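Local coordinates for N-terminal acetyltransferase-like protein (Chaetomium thermophilum, PDB 5NNP) that probably serves as the tetratricopeptide-repeat auxiliary subunit of an N-terminal acetyltransferase of the NatA type, at residues W81-I86 against A100-A104; Q115-A119 against S134-M138. All coordinates share one frame; numbering follows the deposited sequence.

How the interactions relate
Interactions 1 and 2 are successive antiparallel helix pairs in the alpha-solenoid, and their centres lie about 14 Å apart. Interaction 1 joins helix 78-90 to helix 94-107, and interaction 2 joins helix 112-124 to helix 128-141. The two pairs follow one another along the chain without overlapping. They meet where helix 94-107 is followed by helix 112-124: Y101 CE2 packs at 3.5 Å on D117 CB, while L118 CD1 lies 3.8 Å from Y101 CB. The centres of the two contacts are about 32 and 29 Å from that of the chain, and neither contact includes the bound carboxymethyl coenzyme A or another protein chain.

Interaction 1: W81-I86 against A100-A104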
loop_
_atom_site.group_PDB
_atom_site.type_symbol
_atom_site.label_atom_id
_atom_site.label_comp_id
_atom_site.label_asym_id
_atom_site.label_seq_id
_atom_site.Cartn_x
_atom_site.Cartn_y
_atom_site.Cartn_z
ATOM N N TRP A 81 21.064 21.669 22.591
ATOM C CA TRP A 81 21.102 20.728 21.482
ATOM C C TRP A 81 19.780 19.955 21.350
ATOM O O TRP A 81 19.273 19.764 20.244
ATOM C CB TRP A 81 22.294 19.779 21.636
ATOM C CG TRP A 81 23.597 20.489 21.339
ATOM C CD1 TRP A 81 24.516 20.942 22.248
ATOM C CD2 TRP A 81 24.096 20.862 20.048
ATOM N NE1 TRP A 81 25.559 21.562 21.603
ATOM C CE2 TRP A 81 25.330 21.529 20.252
ATOM C CE3 TRP A 81 23.622 20.700 18.739
ATOM C CZ2 TRP A 81 26.100 22.032 19.198
ATOM C CZ3 TRP A 81 24.400 21.206 17.677
ATOM C CH2 TRP A 81 25.623 21.866 17.924
ATOM N N HIS A 82 19.217 19.544 22.484
ATOM C CA HIS A 82 17.910 18.890 22.516
ATOM C C HIS A 82 16.830 19.753 21.840
ATOM O O HIS A 82 16.093 19.266 20.985
ATOM C CB HIS A 82 17.526 18.573 23.961
ATOM C CG HIS A 82 16.376 17.630 24.101
ATOM N ND1 HIS A 82 15.758 17.387 25.313
ATOM C CD2 HIS A 82 15.725 16.867 23.193
ATOM C CE1 HIS A 82 14.782 16.514 25.144
ATOM N NE2 HIS A 82 14.739 16.180 23.866
ATOM N N VAL A 83 16.759 21.028 22.212
ATOM C CA VAL A 83 15.824 21.982 21.617
ATOM C C VAL A 83 15.992 22.068 20.097
ATOM O O VAL A 83 15.023 21.962 19.332
ATOM C CB VAL A 83 16.003 23.403 22.221
ATOM C CG1 VAL A 83 15.250 24.429 21.412
ATOM C CG2 VAL A 83 15.541 23.433 23.660
ATOM N N TYR A 84 17.235 22.273 19.679
ATOM C CA TYR A 84 17.592 22.345 18.269
ATOM C C TYR A 84 17.022 21.134 17.507
ATOM O O TYR A 84 16.460 21.272 16.422
ATOM C CB TYR A 84 19.118 22.422 18.143
ATOM C CG TYR A 84 19.660 23.030 16.860
ATOM C CD1 TYR A 84 19.167 24.234 16.368
ATOM C CD2 TYR A 84 20.715 22.422 16.169
ATOM C CE1 TYR A 84 19.682 24.801 15.199
ATOM C CE2 TYR A 84 21.227 22.976 14.999
ATOM C CZ TYR A 84 20.708 24.161 14.523
ATOM O OH TYR A 84 21.225 24.713 13.378
ATOM N N GLY A 85 17.156 19.954 18.101
ATOM C CA GLY A 85 16.627 18.734 17.523
ATOM C C GLY A 85 15.110 18.729 17.445
ATOM O O GLY A 85 14.532 18.402 16.406
ATOM N N ILE A 86 14.470 19.106 18.551
ATOM C CA ILE A 86 13.019 19.191 18.621
ATOM C C ILE A 86 12.440 20.080 17.518
ATOM O O ILE A 86 11.480 19.702 16.857
ATOM C CB ILE A 86 12.574 19.709 20.001
ATOM C CG1 ILE A 86 12.929 18.680 21.077
ATOM C CG2 ILE A 86 11.074 19.991 20.025
ATOM C CD1 ILE A 86 12.710 19.180 22.486
ATOM N N ALA A 100 21.594 16.378 16.139
ATOM C CA ALA A 100 21.460 17.204 17.334
ATOM C C ALA A 100 21.065 16.372 18.566
ATOM O O ALA A 100 21.597 16.573 19.662
ATOM C CB ALA A 100 20.445 18.317 17.081
ATOM N N TYR A 101 20.136 15.440 18.386
ATOM C CA TYR A 101 19.815 14.486 19.444
ATOM C C TYR A 101 21.055 13.697 19.876
ATOM O O TYR A 101 21.302 13.500 21.072
ATOM C CB TYR A 101 18.727 13.521 18.983
ATOM C CG TYR A 101 17.324 14.004 19.233
ATOM C CD1 TYR A 101 16.674 14.838 18.333
ATOM C CD2 TYR A 101 16.637 13.615 20.376
ATOM C CE1 TYR A 101 15.376 15.269 18.570
ATOM C CE2 TYR A 101 15.347 14.044 20.622
ATOM C CZ TYR A 101 14.719 14.865 19.723
ATOM O OH TYR A 101 13.426 15.271 19.995
ATOM N N LYS A 102 21.833 13.253 18.891
ATOM C CA LYS A 102 23.025 12.439 19.133
ATOM C C LYS A 102 24.051 13.140 20.033
ATOM O O LYS A 102 24.673 12.519 20.902
ATOM C CB LYS A 102 23.673 12.070 17.803
ATOM C CG LYS A 102 24.535 10.850 17.852
ATOM C CD LYS A 102 24.439 10.063 16.550
ATOM C CE LYS A 102 24.974 10.865 15.390
ATOM N NZ LYS A 102 25.080 9.986 14.205
ATOM N N PHE A 103 24.225 14.439 19.814
ATOM C CA PHE A 103 25.191 15.214 20.579
ATOM C C PHE A 103 24.640 15.529 21.974
ATOM O O PHE A 103 25.361 15.444 22.988
ATOM C CB PHE A 103 25.560 16.495 19.832
ATOM C CG PHE A 103 26.833 17.130 20.316
ATOM C CD1 PHE A 103 28.050 16.473 20.174
ATOM C CD2 PHE A 103 26.815 18.382 20.906
ATOM C CE1 PHE A 103 29.245 17.050 20.606
ATOM C CE2 PHE A 103 27.990 18.971 21.349
ATOM C CZ PHE A 103 29.218 18.304 21.201
ATOM N N ALA A 104 23.358 15.877 22.027
ATOM C CA ALA A 104 22.683 16.044 23.309
ATOM C C ALA A 104 22.879 14.792 24.180
ATOM O O ALA A 104 23.249 14.887 25.359
ATOM C CB ALA A 104 21.208 16.339 23.101
HETATM O O HOH W 1 12.501 14.863 22.458
#
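The indole of W81 receives the ring of F103 edge-on over one face: the five-membered ring and the phenyl centroid are 4.8 Å apart, with planes at 75°, and F103 CD2 sits over the rim near NE1. The pair lies within a predicted tetratricopeptide repeat, whose two helices run antiparallel at 160° with local axes 7.9 Å apart. At the indole edge, close to its plane, lies the A100 methyl. H82 and Y101 form a second, offset edge-to-face pair, in which the imidazole turns its edge to the phenol face with H82 CD2 3.8 Å from Y101 CE2; I86 CD1 lies over one face of the imidazole.

Small residues allow this close approach. A104 CB touches W81 CB at 3.9 Å, and A100 CB rests on the backbone at W81 O and G85 N. G85 has no side chain, and the Y101 ring lies obliquely against its backbone, with CE1 3.6 Å from G85 C. W81 NE1 hydrogen-bonds to M75 O. With CG anti to the backbone N (chi1 -166°), the H82 ring swings toward the phenol, and a single water, in the plane of both rings, bridges H82 NE2 at 3.0 Å and Y101 OH at 2.7 Å.

Interaction 2: Q115-A119 against S134-M138; sequences QRDLA and SRLNM
Q115 reaches over to S134 in the one hydrogen bond between segments 115-119 and 134-138, its NE2 donating to S134 OG at 2.9 Å. The bond is weak, bent to 133° at the hydrogen. CG stands anti to the backbone N (chi1 172°) and the chain then folds at chi2, which brings the amide across to the serine. The hydroxyl also has a hydrogen bond with Q122 OE1 and a weak one with G130 O, so the glutamine is one of several residues gathered round this buried oxygen. The other end of the amide, OE1, lies against N137 CB at 3.5 Å.

The remaining contacts are apolar. M138 lays its chain obliquely across Q115, with CG 3.5 Å from Q115 CG. Farther along, M138 SD meets the A119 methyl at 3.9 Å. A bend at chi3 then carries CE to the backbone of R116, 4.0 Å from its CA. A119 CB also packs on S134 CB, 3.7 Å away, where the two backbones come nearest. Shortening Q115 to an alanine is likely to deprive the S134 hydroxyl of its amide donor, though Q122 would remain, and to open a gap beside M138 CG.

The segments belong to helices 112-124 and 128-141, which form an antiparallel helical hairpin, consistent with the tetratricopeptide-repeat architecture of the chain, with local axes 10.1 Å apart and running at 151°. Helix 94-107 packs against the first helix, where Q115 touches L105 and L118 touches I98. Helix 146-159 lies against the second through R135, on A151 and L152, while R135 NH1 bonds to Y131 OH within its own helix.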
loop_
_atom_site.group_PDB
_atom_site.type_symbol
_atom_site.label_atom_id
_atom_site.label_comp_id
_atom_site.label_asym_id
_atom_site.label_seq_id
_atom_site.Cartn_x
_atom_site.Cartn_y
_atom_site.Cartn_z
ATOM N N GLN A 115 17.448 9.484 24.332
ATOM C CA GLN A 115 17.832 8.220 23.700
ATOM C C GLN A 115 16.644 7.585 23.013
ATOM O O GLN A 115 16.777 6.992 21.944
ATOM C CB GLN A 115 18.420 7.240 24.727
ATOM C CG GLN A 115 18.666 5.820 24.193
ATOM C CD GLN A 115 19.747 5.768 23.100
ATOM O OE1 GLN A 115 20.891 5.440 23.372
ATOM N NE2 GLN A 115 19.375 6.100 21.863
ATOM N N ARG A 116 15.478 7.709 23.638
ATOM C CA ARG A 116 14.243 7.143 23.102
ATOM C C ARG A 116 13.891 7.771 21.758
ATOM O O ARG A 116 13.590 7.067 20.797
ATOM C CB ARG A 116 13.101 7.333 24.098
ATOM C CG ARG A 116 11.794 6.693 23.711
ATOM C CD ARG A 116 10.814 6.731 24.882
ATOM N NE ARG A 116 10.785 8.029 25.564
ATOM C CZ ARG A 116 9.930 9.011 25.274
ATOM N NH1 ARG A 116 9.030 8.843 24.309
ATOM N NH2 ARG A 116 9.971 10.161 25.946
ATOM N N ASP A 117 13.973 9.097 21.695
ATOM C CA ASP A 117 13.522 9.845 20.536
ATOM C C ASP A 117 14.500 9.746 19.389
ATOM O O ASP A 117 14.094 9.669 18.228
ATOM C CB ASP A 117 13.272 11.289 20.926
ATOM C CG ASP A 117 12.050 11.433 21.820
ATOM O OD1 ASP A 117 11.112 10.619 21.682
ATOM O OD2 ASP A 117 12.023 12.346 22.667
ATOM N N LEU A 118 15.783 9.702 19.718
ATOM C CA LEU A 118 16.829 9.514 18.720
ATOM C C LEU A 118 16.720 8.155 18.026
ATOM O O LEU A 118 16.865 8.040 16.814
ATOM C CB LEU A 118 18.206 9.651 19.376
ATOM C CG LEU A 118 19.395 9.192 18.549
ATOM C CD1 LEU A 118 19.646 10.163 17.407
ATOM C CD2 LEU A 118 20.621 9.051 19.433
ATOM N N ALA A 119 16.481 7.121 18.813
ATOM C CA ALA A 119 16.412 5.772 18.285
ATOM C C ALA A 119 15.296 5.681 17.258
ATOM O O ALA A 119 15.442 5.042 16.209
ATOM C CB ALA A 119 16.188 4.767 19.415
ATOM N N SER A 134 21.765 2.386 19.599
ATOM C CA SER A 134 20.713 2.901 20.463
ATOM C C SER A 134 19.998 1.798 21.252
ATOM O O SER A 134 19.818 1.902 22.462
ATOM C CB SER A 134 19.697 3.684 19.638
ATOM O OG SER A 134 20.213 4.955 19.327
ATOM N N ARG A 135 19.592 0.745 20.557
ATOM C CA ARG A 135 18.836 -0.324 21.189
ATOM C C ARG A 135 19.685 -1.096 22.169
ATOM O O ARG A 135 19.187 -1.524 23.216
ATOM C CB ARG A 135 18.262 -1.272 20.146
ATOM C CG ARG A 135 17.132 -0.656 19.405
ATOM C CD ARG A 135 16.172 -0.058 20.409
ATOM N NE ARG A 135 15.017 0.495 19.722
ATOM C CZ ARG A 135 13.864 0.789 20.309
ATOM N NH1 ARG A 135 12.862 1.288 19.576
ATOM N NH2 ARG A 135 13.716 0.585 21.616
ATOM N N LEU A 136 20.957 -1.278 21.826
ATOM C CA LEU A 136 21.887 -1.961 22.728
ATOM C C LEU A 136 21.978 -1.170 24.029
ATOM O O LEU A 136 21.964 -1.720 25.125
ATOM C CB LEU A 136 23.263 -2.115 22.087
ATOM C CG LEU A 136 24.361 -2.848 22.852
ATOM C CD1 LEU A 136 23.851 -4.184 23.362
ATOM C CD2 LEU A 136 25.554 -3.046 21.928
ATOM N N ASN A 137 22.029 0.142 23.882
ATOM C CA ASN A 137 22.029 1.039 25.005
ATOM C C ASN A 137 20.762 0.966 25.816
ATOM O O ASN A 137 20.800 0.838 27.031
ATOM C CB ASN A 137 22.226 2.449 24.510
ATOM C CG ASN A 137 23.453 3.046 25.037
ATOM O OD1 ASN A 137 24.538 2.796 24.519
ATOM N ND2 ASN A 137 23.320 3.831 26.091
ATOM N N MET A 138 19.631 1.082 25.136
ATOM C CA MET A 138 18.354 1.005 25.815
ATOM C C MET A 138 18.205 -0.342 26.528
ATOM O O MET A 138 17.755 -0.399 27.664
ATOM C CB MET A 138 17.223 1.242 24.818
ATOM C CG MET A 138 17.367 2.580 24.117
ATOM S SD MET A 138 16.123 2.987 22.875
ATOM C CE MET A 138 14.708 3.304 23.944
#